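Local coordinates for protein type C neurotoxin (Clostridium botulinum, PDB 3PME) that probably binds gangliosides and membrane lipid at the nerve-cell surface, as the receptor-binding domain of a botulinum C/D mosaic neurotoxin, at residues A[250-254]-A[255-259]; A[393-397]-A[398-402]. All blocks are in the same frame, centred on the assembly; numbering follows the deposited sequence.

Contact 1: residues A[250-254]-A[255-259]; sequences APKNN and ILVLV
A tight two-residue beta hairpin in the C-terminal, trefoil-type receptor-binding domain joins Ala250, Pro251 and Lys252 to Ile255, Leu256 and Val257. Asn253 and Asn254, both with positive phi, form the corners of the type I' turn between the strands. Ala250 and Val257 make a hydrogen-bonded antiparallel pair: Ala250 N to Val257 O and Val257 N to Ala250 O both measure 2.9 Å. The Lys252-Ile255 pair closes the turn less evenly. Lys252 N reaches Ile255 O at 2.8 Å, nearly in line with the C=O bond, whereas the return bond from Ile255 N to Lys252 O is 3.3 Å and its donor stands 59° out of the carbonyl plane. Trp376 NE1 also donates to Lys252 O. Between these two pairs lies the non-hydrogen-bonded pair Pro251-Leu256, where Pro251 CA approaches Ile255 O to 3.2 Å in a CA-H...O contact.

Side chains sort by face. Leu256 CD2 lies 4.2 Å from Pro251 CB; Leu329 and Leu331 of strand 326-332 continue this apolar side. On the other face Ala250 CB meets Val259 CG2 at 3.8 Å, while Val257 CG2 reaches Lys252 CB at 4.0 Å. Trp376 packs against Ile255 and Val257 there. Backbone bonds therefore set the pairing, with Pro251 and Leu256 on an apolar face and Ala250, Ile255, Val257 and the CB of Lys252 on the other; with a second donor on Lys252 O, the longer, tilted bond does not have to satisfy that carbonyl alone.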
loop_
_atom_site.group_PDB
_atom_site.type_symbol
_atom_site.label_atom_id
_atom_site.label_comp_id
_atom_site.label_asym_id
_atom_site.label_seq_id
_atom_site.Cartn_x
_atom_site.Cartn_y
_atom_site.Cartn_z
ATOM N N ALA A 250 -8.837 -20.423 -11.113
ATOM C CA ALA A 250 -9.827 -21.500 -11.153
ATOM C C ALA A 250 -9.210 -22.840 -11.532
ATOM O O ALA A 250 -8.336 -22.908 -12.383
ATOM C CB ALA A 250 -10.927 -21.153 -12.142
ATOM N N PRO A 251 -9.680 -23.924 -10.907
ATOM C CA PRO A 251 -9.243 -25.248 -11.351
ATOM C C PRO A 251 -9.974 -25.638 -12.624
ATOM O O PRO A 251 -11.190 -25.479 -12.718
ATOM C CB PRO A 251 -9.672 -26.158 -10.196
ATOM C CG PRO A 251 -10.855 -25.486 -9.621
ATOM C CD PRO A 251 -10.613 -23.993 -9.772
ATOM N N LYS A 252 -9.236 -26.129 -13.607
ATOM C CA LYS A 252 -9.845 -26.593 -14.845
ATOM C C LYS A 252 -9.065 -27.804 -15.326
ATOM O O LYS A 252 -7.868 -27.716 -15.577
ATOM C CB LYS A 252 -9.821 -25.482 -15.897
ATOM C CG LYS A 252 -10.368 -25.874 -17.266
ATOM C CD LYS A 252 -10.471 -24.640 -18.160
ATOM C CE LYS A 252 -10.981 -24.990 -19.551
ATOM N NZ LYS A 252 -11.217 -23.750 -20.341
ATOM N N ASN A 253 -9.738 -28.946 -15.425
ATOM C CA ASN A 253 -9.069 -30.170 -15.857
ATOM C C ASN A 253 -7.744 -30.399 -15.130
ATOM O O ASN A 253 -6.703 -30.651 -15.757
ATOM C CB ASN A 253 -8.856 -30.165 -17.371
ATOM C CG ASN A 253 -10.136 -30.417 -18.135
ATOM O OD1 ASN A 253 -10.986 -31.193 -17.699
ATOM N ND2 ASN A 253 -10.280 -29.765 -19.282
ATOM N N ASN A 254 -7.799 -30.276 -13.805
ATOM C CA ASN A 254 -6.722 -30.700 -12.912
ATOM C C ASN A 254 -5.538 -29.751 -12.762
ATOM O O ASN A 254 -4.550 -30.089 -12.116
ATOM C CB ASN A 254 -6.240 -32.105 -13.278
ATOM C CG ASN A 254 -7.330 -33.146 -13.120
ATOM O OD1 ASN A 254 -8.146 -33.072 -12.199
ATOM N ND2 ASN A 254 -7.358 -34.118 -14.024
ATOM N N ILE A 255 -5.626 -28.570 -13.363
ATOM C CA ILE A 255 -4.604 -27.556 -13.127
ATOM C C ILE A 255 -5.299 -26.241 -12.806
ATOM O O ILE A 255 -6.532 -26.149 -12.850
ATOM C CB ILE A 255 -3.661 -27.378 -14.324
ATOM C CG1 ILE A 255 -4.429 -26.805 -15.510
ATOM C CG2 ILE A 255 -2.963 -28.703 -14.675
ATOM C CD1 ILE A 255 -3.556 -26.015 -16.449
ATOM N N LEU A 256 -4.518 -25.226 -12.465
ATOM C CA LEU A 256 -5.094 -23.918 -12.217
ATOM C C LEU A 256 -4.880 -23.015 -13.432
ATOM O O LEU A 256 -3.814 -23.024 -14.051
ATOM C CB LEU A 256 -4.425 -23.282 -10.997
ATOM C CG LEU A 256 -4.628 -24.014 -9.679
ATOM C CD1 LEU A 256 -3.805 -23.324 -8.593
ATOM C CD2 LEU A 256 -6.114 -24.045 -9.326
ATOM N N VAL A 257 -5.904 -22.236 -13.760
ATOM C CA VAL A 257 -5.781 -21.250 -14.829
ATOM C C VAL A 257 -6.388 -19.939 -14.358
ATOM O O VAL A 257 -7.033 -19.896 -13.310
ATOM C CB VAL A 257 -6.488 -21.711 -16.124
ATOM C CG1 VAL A 257 -5.786 -22.934 -16.726
ATOM C CG2 VAL A 257 -7.952 -21.969 -15.850
ATOM N N LEU A 258 -6.182 -18.877 -15.137
ATOM C CA LEU A 258 -6.716 -17.564 -14.803
ATOM C C LEU A 258 -7.910 -17.247 -15.691
ATOM O O LEU A 258 -7.771 -17.117 -16.907
ATOM C CB LEU A 258 -5.635 -16.485 -14.954
ATOM C CG LEU A 258 -4.293 -16.773 -14.260
ATOM C CD1 LEU A 258 -3.308 -15.601 -14.417
ATOM C CD2 LEU A 258 -4.501 -17.116 -12.791
ATOM N N VAL A 259 -9.070 -17.110 -15.066
ATOM C CA VAL A 259 -10.335 -16.906 -15.762
ATOM C C VAL A 259 -10.840 -15.475 -15.560
ATOM O O VAL A 259 -10.771 -14.924 -14.457
ATOM C CB VAL A 259 -11.388 -17.870 -15.199
ATOM C CG1 VAL A 259 -12.764 -17.595 -15.810
ATOM C CG2 VAL A 259 -10.956 -19.321 -15.419
#

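Contact 2: residues A[393-397]-A[398-402]; sequences ETKLL and STSSF. With GOL (glycerol), chain D.
Lys395 and Ser398 meet across a type I turn, the bend between two short 3-10 segments in the loop that runs from strand 383-389 to strand 403-406. Ser398 N donates to Lys395 O over 3.0 Å, but from well above the carbonyl plane (67° out of it). The lysine chain turns at chi2 (-69°) and then extends, so that Lys395 CD lies alongside Ser398 CB at 3.9 Å and the ammonium is carried past the serine. Lys395 NZ ends 3.1 Å from O3 of a glycerol, probably a crystallisation additive, and also donates to a water that is hydrogen-bonded to Ser400 OG. Ser398 OG points into the same cluster: it lies 2.8 Å from glycerol O2 and 2.7 Å from Ser400 OG, with the donor unassigned in both bonds.

The second 3-10 turn is gripped at Ser398 O. Ser401 N and Ser401 OG both donate to Ser398 O, the hydroxyl from 2.8 Å in the carbonyl plane. Its chi1 of 74° folds Ser401 OG back over its own backbone to reach that carbonyl, and the same oxygen is hydrogen-bonded to Gln357 NE2. Beyond Ser401, the Phe402 ring offers one face to Ser398 O, which sits 3.4 Å above the plane and is offset toward the rim. Leu396 O lies in the ring plane at an edge, 4.0 Å from Phe402 CE1; Gln357 NE2 donates to this carbonyl as well. Ser398 thus acts through two groups: its doubly held carbonyl fixes the 399-401 turn, while its hydroxyl, with Lys395 NZ and Ser400 OG, makes a polar rim that holds a glycerol in this crystal, with no biological role implied.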
loop_
_atom_site.group_PDB
_atom_site.type_symbol
_atom_site.label_atom_id
_atom_site.label_comp_id
_atom_site.label_asym_id
_atom_site.label_seq_id
_atom_site.Cartn_x
_atom_site.Cartn_y
_atom_site.Cartn_z
ATOM N N GLU A 393 16.278 -16.047 -14.605
ATOM C CA GLU A 393 17.100 -14.864 -14.360
ATOM C C GLU A 393 16.642 -13.667 -15.197
ATOM O O GLU A 393 16.583 -12.532 -14.703
ATOM C CB GLU A 393 18.577 -15.177 -14.632
ATOM C CG GLU A 393 19.161 -16.320 -13.780
ATOM C CD GLU A 393 18.779 -17.722 -14.267
ATOM O OE1 GLU A 393 18.266 -17.866 -15.398
ATOM O OE2 GLU A 393 19.008 -18.694 -13.511
ATOM N N THR A 394 16.300 -13.919 -16.458
ATOM C CA THR A 394 15.926 -12.839 -17.369
ATOM C C THR A 394 14.501 -12.346 -17.169
ATOM O O THR A 394 14.075 -11.391 -17.823
ATOM C CB THR A 394 16.085 -13.259 -18.839
ATOM O OG1 THR A 394 15.305 -14.435 -19.084
ATOM C CG2 THR A 394 17.537 -13.550 -19.146
ATOM N N LYS A 395 13.768 -12.992 -16.266
ATOM C CA LYS A 395 12.379 -12.626 -16.007
ATOM C C LYS A 395 12.192 -11.884 -14.689
ATOM O O LYS A 395 11.066 -11.525 -14.333
ATOM C CB LYS A 395 11.485 -13.871 -16.009
ATOM C CG LYS A 395 11.218 -14.450 -17.387
ATOM C CD LYS A 395 10.328 -13.529 -18.208
ATOM C CE LYS A 395 9.899 -14.181 -19.519
ATOM N NZ LYS A 395 9.117 -13.226 -20.360
ATOM N N LEU A 396 13.294 -11.644 -13.980
ATOM C CA LEU A 396 13.245 -11.023 -12.657
ATOM C C LEU A 396 12.725 -9.587 -12.652
ATOM O O LEU A 396 12.306 -9.085 -11.608
ATOM C CB LEU A 396 14.612 -11.108 -11.963
ATOM C CG LEU A 396 14.954 -12.483 -11.382
ATOM C CD1 LEU A 396 16.392 -12.511 -10.880
ATOM C CD2 LEU A 396 13.992 -12.830 -10.260
ATOM N N LEU A 397 12.770 -8.918 -13.803
ATOM C CA LEU A 397 12.217 -7.577 -13.917
ATOM C C LEU A 397 10.923 -7.561 -14.730
ATOM O O LEU A 397 10.375 -6.493 -15.002
ATOM C CB LEU A 397 13.238 -6.629 -14.553
ATOM C CG LEU A 397 14.531 -6.417 -13.769
ATOM C CD1 LEU A 397 15.576 -5.733 -14.646
ATOM C CD2 LEU A 397 14.251 -5.596 -12.526
ATOM N N SER A 398 10.437 -8.742 -15.108
ATOM C CA SER A 398 9.216 -8.855 -15.904
ATOM C C SER A 398 7.993 -8.723 -15.018
ATOM O O SER A 398 7.919 -9.382 -13.985
ATOM C CB SER A 398 9.166 -10.221 -16.593
ATOM O OG SER A 398 7.909 -10.425 -17.217
ATOM N N THR A 399 7.022 -7.907 -15.422
ATOM C CA THR A 399 5.813 -7.761 -14.611
ATOM C C THR A 399 5.024 -9.074 -14.571
ATOM O O THR A 399 4.227 -9.281 -13.668
ATOM C CB THR A 399 4.898 -6.608 -15.073
ATOM O OG1 THR A 399 4.524 -6.797 -16.442
ATOM C CG2 THR A 399 5.615 -5.271 -14.909
ATOM N N SER A 400 5.264 -9.962 -15.533
ATOM C CA SER A 400 4.641 -11.280 -15.496
ATOM C C SER A 400 5.039 -12.087 -14.253
ATOM O O SER A 400 4.374 -13.075 -13.920
ATOM C CB SER A 400 4.947 -12.079 -16.770
ATOM O OG SER A 400 6.279 -12.551 -16.778
ATOM N N SER A 401 6.121 -11.682 -13.578
ATOM C CA SER A 401 6.564 -12.352 -12.348
ATOM C C SER A 401 6.081 -11.674 -11.074
ATOM O O SER A 401 6.403 -12.125 -9.965
ATOM C CB SER A 401 8.087 -12.439 -12.294
ATOM O OG SER A 401 8.629 -11.153 -11.993
ATOM N N PHE A 402 5.339 -10.579 -11.220
ATOM C CA PHE A 402 4.884 -9.810 -10.068
ATOM C C PHE A 402 3.489 -10.251 -9.640
ATOM O O PHE A 402 2.584 -10.313 -10.466
ATOM C CB PHE A 402 4.855 -8.308 -10.378
ATOM C CG PHE A 402 6.207 -7.703 -10.710
ATOM C CD1 PHE A 402 7.382 -8.437 -10.599
ATOM C CD2 PHE A 402 6.284 -6.380 -11.123
ATOM C CE1 PHE A 402 8.612 -7.861 -10.910
ATOM C CE2 PHE A 402 7.511 -5.795 -11.431
ATOM C CZ PHE A 402 8.667 -6.533 -11.324
HETATM C C1 GOL D . 8.559 -7.169 -19.778
HETATM O O1 GOL D . 7.460 -7.153 -18.895
HETATM C C2 GOL D . 8.858 -8.594 -20.228
HETATM O O2 GOL D . 7.807 -9.446 -19.839
HETATM C C3 GOL D . 10.154 -9.082 -19.596
HETATM O O3 GOL D . 10.312 -10.465 -19.849
HETATM O O HOH W 1 6.592 -14.055 -19.044
#

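Both contacts belong to the C-terminal receptor-binding half and are local, each closing a turn within ten consecutive residues. They follow in series, neither nesting nor crossing: the hairpin of contact 1 ends long before the loop of contact 2 begins. Their centres are 22 Å apart and their nearest atoms about 8 Å, so they do not touch. The connection is indirect. Backbone bonding of Leu258 to Tyr384 ties contact 1 to strand 383-389, the strand that leads into the loop of contact 2. That loop hydrogen-bonds through the backbone of Phe402 to Tyr242, through the Thr399 hydroxyl to Asn243, and through the backbone of Ser400 to Ala370, joining early and late parts of the domain.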